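Local coordinates for bifunctional GH43-CE protein (Bacteroides eggerthii, PDB 6MLY), which probably hydrolyses xylan-derived beta-1,4-linked xylosides through a family 43 glycosidase domain and carries a second, carbohydrate esterase domain of the alpha/beta-hydrolase type, at residues A77-M82 and Q114-T119; K88-R93 and W334-D339. All blocks are in the same frame, centred on the assembly; numbering follows the deposited sequence.

Contact 1: A77-M82 and Q114-T119; sequences ANIPTM and QTTGKT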
# COMPACT_ATOMS: atom_id res chain seq x y z
N ALA A 77 23.12 -11.46 -17.44
CA ALA A 77 23.76 -11.12 -18.71
C ALA A 77 24.00 -9.61 -18.79
O ALA A 77 23.29 -8.81 -18.17
CB ALA A 77 22.89 -11.60 -19.85
N ASN A 78 25.01 -9.24 -19.59
CA ASN A 78 25.42 -7.86 -19.81
C ASN A 78 24.79 -7.35 -21.11
O ASN A 78 25.50 -7.09 -22.08
CB ASN A 78 26.95 -7.75 -19.83
CG ASN A 78 27.46 -6.32 -19.81
OD1 ASN A 78 26.79 -5.42 -19.30
ND2 ASN A 78 28.64 -6.11 -20.35
N ILE A 79 23.45 -7.24 -21.12
CA ILE A 79 22.70 -6.77 -22.30
C ILE A 79 21.73 -5.67 -21.86
O ILE A 79 21.22 -5.71 -20.73
CB ILE A 79 21.98 -7.93 -23.03
CG1 ILE A 79 21.01 -8.70 -22.12
CG2 ILE A 79 22.99 -8.86 -23.67
CD1 ILE A 79 20.03 -9.57 -22.87
N PRO A 80 21.43 -4.68 -22.73
CA PRO A 80 20.61 -3.53 -22.35
C PRO A 80 19.34 -3.86 -21.56
O PRO A 80 19.05 -3.18 -20.57
CB PRO A 80 20.25 -2.90 -23.71
CG PRO A 80 21.42 -3.25 -24.60
CD PRO A 80 21.88 -4.61 -24.13
N THR A 81 18.62 -4.91 -21.97
CA THR A 81 17.38 -5.34 -21.31
C THR A 81 17.64 -5.62 -19.83
O THR A 81 16.84 -5.23 -18.97
CB THR A 81 16.76 -6.56 -22.02
OG1 THR A 81 17.82 -7.35 -22.55
CG2 THR A 81 15.80 -6.18 -23.13
N MET A 82 18.76 -6.30 -19.53
CA MET A 82 19.13 -6.71 -18.17
C MET A 82 19.84 -5.57 -17.42
O MET A 82 19.80 -5.53 -16.19
CB MET A 82 20.04 -7.95 -18.21
CG MET A 82 20.28 -8.61 -16.86
SD MET A 82 18.94 -9.72 -16.32
CE MET A 82 17.91 -8.58 -15.40
N GLN A 114 13.96 -16.24 -20.62
CA GLN A 114 13.53 -15.66 -21.91
C GLN A 114 14.29 -14.35 -22.18
O GLN A 114 14.37 -13.93 -23.33
CB GLN A 114 12.02 -15.43 -21.91
CG GLN A 114 11.22 -16.71 -21.73
CD GLN A 114 9.74 -16.45 -21.60
OE1 GLN A 114 9.04 -16.25 -22.58
NE2 GLN A 114 9.26 -16.46 -20.36
N THR A 115 14.83 -13.74 -21.13
CA THR A 115 15.68 -12.55 -21.23
C THR A 115 16.87 -12.80 -22.17
O THR A 115 17.35 -11.85 -22.77
CB THR A 115 16.15 -12.09 -19.84
OG1 THR A 115 14.99 -11.76 -19.08
CG2 THR A 115 17.09 -10.91 -19.89
N THR A 116 17.36 -14.05 -22.25
CA THR A 116 18.43 -14.44 -23.21
C THR A 116 18.10 -15.75 -23.94
O THR A 116 18.95 -16.27 -24.67
CB THR A 116 19.78 -14.60 -22.51
OG1 THR A 116 19.66 -15.68 -21.58
CG2 THR A 116 20.24 -13.36 -21.79
N GLY A 117 16.88 -16.28 -23.74
CA GLY A 117 16.43 -17.53 -24.33
C GLY A 117 17.43 -18.66 -24.12
O GLY A 117 17.69 -19.44 -25.04
N LYS A 118 17.99 -18.72 -22.91
CA LYS A 118 19.04 -19.69 -22.54
C LYS A 118 18.65 -20.46 -21.27
O LYS A 118 17.88 -19.94 -20.43
CB LYS A 118 20.38 -18.98 -22.30
CG LYS A 118 21.22 -18.71 -23.54
CD LYS A 118 22.69 -18.55 -23.23
CE LYS A 118 23.54 -18.33 -24.46
NZ LYS A 118 24.81 -19.10 -24.38
N THR A 119 19.19 -21.68 -21.15
CA THR A 119 19.10 -22.53 -19.95
C THR A 119 20.48 -22.60 -19.28
O THR A 119 21.48 -22.84 -19.97
CB THR A 119 18.55 -23.91 -20.31
OG1 THR A 119 17.26 -23.74 -20.89
CG2 THR A 119 18.45 -24.84 -19.12
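The hydroxyl oxygen of Thr-115, OG1, is gripped twice, by the side-chain hydroxyl of Thr-90 and by the backbone N-H of Gly-94, which leaves the methyl branch of the same residue on the side of segment 77-82. With OG1 at chi1 -61°, CG2 is anti to the backbone N and meets the sulfur of Met-82, CG2 to SD being 4.2 Å. The methionine chain is folded at both chi2 and chi3, which presents SD rather than its terminal methyl to the threonine, and the two side chains run nearly perpendicular to each other.

A second apolar patch forms around the neighbouring threonine. Thr-116 also splits polar and apolar branches, though by a different chi1 (64°): OG1 bonds to the hydroxyl of Tyr-120, whereas CG2 lies 3.7 Å from CB of Ala-77 and 3.9 Å from CD1 of Ile-79. The isoleucine reaches this far because its CD1 is extended away from CA (chi2 164°). That same methyl also rests against the backbone, 3.5 Å from the carbonyl oxygen of Thr-115. Across the two segments the contact is therefore methyl packing, modest in area, while the polar ends of both threonines find partners elsewhere in the same chain.

The principle illustrated is that each threonine of a turn can point its hydroxyl to one set of partners and its methyl to another segment, here 77-82. The turn joins strands 106-113 and 118-124, and Gly-117, at positive phi, and Lys-118 form a G1 beta bulge at the end of a hairpin, in a four-stranded antiparallel sheet consistent with one blade of the five-bladed beta-propeller of family 43.

Contact 2: K88-R93 and W334-D339; sequences KNTYGR and WNHNPD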
# COMPACT_ATOMS: atom_id res chain seq x y z
N LYS A 88 15.15 0.11 -21.89
CA LYS A 88 14.74 -1.28 -22.03
C LYS A 88 14.77 -1.93 -20.65
O LYS A 88 15.53 -1.51 -19.78
CB LYS A 88 15.68 -2.04 -22.98
CG LYS A 88 15.65 -1.59 -24.43
CD LYS A 88 16.81 -2.12 -25.25
CE LYS A 88 16.80 -1.67 -26.69
NZ LYS A 88 18.04 -2.07 -27.40
N ASN A 89 13.95 -2.97 -20.48
CA ASN A 89 13.83 -3.69 -19.21
C ASN A 89 13.60 -5.17 -19.51
O ASN A 89 13.55 -5.58 -20.67
CB ASN A 89 12.71 -3.11 -18.35
CG ASN A 89 11.41 -2.95 -19.11
OD1 ASN A 89 11.21 -1.95 -19.79
ND2 ASN A 89 10.54 -3.94 -19.01
N THR A 90 13.49 -5.97 -18.45
CA THR A 90 13.05 -7.35 -18.54
C THR A 90 12.24 -7.69 -17.28
O THR A 90 12.29 -8.81 -16.77
CB THR A 90 14.25 -8.28 -18.82
OG1 THR A 90 13.75 -9.53 -19.31
CG2 THR A 90 15.14 -8.52 -17.62
N TYR A 91 11.47 -6.71 -16.81
CA TYR A 91 10.54 -6.91 -15.70
C TYR A 91 9.63 -8.09 -16.04
O TYR A 91 9.18 -8.23 -17.19
CB TYR A 91 9.71 -5.66 -15.43
CG TYR A 91 10.42 -4.51 -14.76
CD1 TYR A 91 10.70 -4.53 -13.40
CD2 TYR A 91 10.78 -3.37 -15.47
CE1 TYR A 91 11.34 -3.47 -12.78
CE2 TYR A 91 11.41 -2.30 -14.86
CZ TYR A 91 11.69 -2.35 -13.51
OH TYR A 91 12.31 -1.29 -12.90
N GLY A 92 9.38 -8.95 -15.05
CA GLY A 92 8.50 -10.11 -15.21
C GLY A 92 9.22 -11.32 -15.77
O GLY A 92 8.78 -12.45 -15.56
N ARG A 93 10.33 -11.10 -16.49
CA ARG A 93 11.05 -12.16 -17.19
C ARG A 93 12.25 -12.60 -16.34
O ARG A 93 12.07 -13.03 -15.21
CB ARG A 93 11.38 -11.67 -18.61
CG ARG A 93 10.17 -11.51 -19.51
CD ARG A 93 10.48 -10.65 -20.72
NE ARG A 93 9.60 -10.90 -21.85
CZ ARG A 93 9.26 -10.00 -22.77
NH1 ARG A 93 9.54 -8.72 -22.58
NH2 ARG A 93 8.62 -10.37 -23.86
N TRP A 334 19.11 -6.17 -5.81
CA TRP A 334 18.90 -4.99 -6.64
C TRP A 334 17.80 -5.25 -7.67
O TRP A 334 17.47 -6.38 -7.97
CB TRP A 334 20.20 -4.58 -7.36
CG TRP A 334 21.38 -4.37 -6.46
CD1 TRP A 334 22.31 -5.30 -6.11
CD2 TRP A 334 21.78 -3.14 -5.84
NE1 TRP A 334 23.26 -4.74 -5.29
CE2 TRP A 334 22.96 -3.42 -5.11
CE3 TRP A 334 21.27 -1.84 -5.82
CZ2 TRP A 334 23.62 -2.44 -4.38
CZ3 TRP A 334 21.93 -0.88 -5.09
CH2 TRP A 334 23.09 -1.17 -4.38
N ASN A 335 17.24 -4.16 -8.21
CA ASN A 335 16.35 -4.18 -9.36
C ASN A 335 17.22 -4.11 -10.63
O ASN A 335 17.84 -3.07 -10.88
CB ASN A 335 15.35 -3.03 -9.33
CG ASN A 335 14.51 -2.92 -10.58
OD1 ASN A 335 14.14 -3.92 -11.20
ND2 ASN A 335 14.17 -1.69 -10.95
N HIS A 336 17.26 -5.22 -11.39
CA HIS A 336 18.11 -5.35 -12.57
C HIS A 336 19.58 -5.25 -12.15
O HIS A 336 19.88 -5.19 -10.95
CB HIS A 336 17.73 -4.31 -13.64
CG HIS A 336 16.55 -4.69 -14.47
ND1 HIS A 336 15.27 -4.77 -13.96
CD2 HIS A 336 16.44 -4.97 -15.79
CE1 HIS A 336 14.43 -5.10 -14.92
NE2 HIS A 336 15.13 -5.23 -16.05
N ASN A 337 20.49 -5.26 -13.13
CA ASN A 337 21.92 -5.26 -12.88
C ASN A 337 22.34 -3.95 -12.22
O ASN A 337 22.15 -2.88 -12.80
CB ASN A 337 22.74 -5.48 -14.16
CG ASN A 337 22.64 -6.90 -14.66
OD1 ASN A 337 22.00 -7.74 -14.02
ND2 ASN A 337 23.25 -7.18 -15.80
N PRO A 338 22.96 -4.00 -11.02
CA PRO A 338 23.43 -2.78 -10.36
C PRO A 338 24.63 -2.18 -11.09
O PRO A 338 25.36 -2.91 -11.75
CB PRO A 338 23.84 -3.28 -8.96
CG PRO A 338 24.21 -4.72 -9.17
CD PRO A 338 23.28 -5.21 -10.25
N ASP A 339 24.79 -0.85 -10.98
CA ASP A 339 26.03 -0.18 -11.32
C ASP A 339 26.86 -0.10 -10.03
O ASP A 339 26.63 0.76 -9.19
CB ASP A 339 25.76 1.18 -11.96
CG ASP A 339 27.00 1.91 -12.45
OD1 ASP A 339 28.11 1.42 -12.19
OD2 ASP A 339 26.84 2.97 -13.09
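The amide nitrogen ND2 of Asn-335 donates to the phenol OH of Tyr-91 at 2.7 Å, close to the amide plane and nearly straight, and that oxygen has a further partner in the backbone carbonyl of Thr-364. Asn-335 CG lies anti to the backbone N (chi1 173°), which carries the amide to the tyrosine hydroxyl. The other amide atom, OD1, receives the ND1 proton of His-336 at 3.1 Å, although the donor stands well above the carbonyl plane. On the far side of the imidazole, NE2 accepts the backbone N-H of Thr-90 at 3.0 Å, in the ring plane but with the bond bent to 149°.

Held at both nitrogens, the ring directs CE1 over the centre of the Tyr-91 face, 3.8 Å above it, in an edge-to-face pair whose planes meet at 61°. The methyl CG2 of Thr-90 packs 3.6 Å from NE2. His-50 and His-483 add further aromatic contacts to the tyrosine.

With ND1 donating and NE2 accepting, the chemistry is consistent with a neutral imidazole protonated at ND1, a tautomer the two bonds would favour at this buried junction between the glycosidase and concanavalin-like parts of the chain.

Contact 1 is a surface contact built on methyl groups within the glycosidase part, whereas contact 2 is buried, polar and aromatic, and joins that part to the beta-sandwich that follows. Their centres lie about 10 Å apart, and their four segments form one continuous cluster. The hydroxyls of Thr-115 and Thr-90, with OG1 to OG1 at 2.6 Å, probably share a hydrogen bond between the two contacts, and Ala-77 O probably receives another from Asn-337 ND2 at 2.9 Å. Met-82 serves both, its side chain touching Thr-115 in one and Thr-90, His-336 and Asn-337 in the other. In this pair the buried contact carries the directional bonds, the surface one methyl packing.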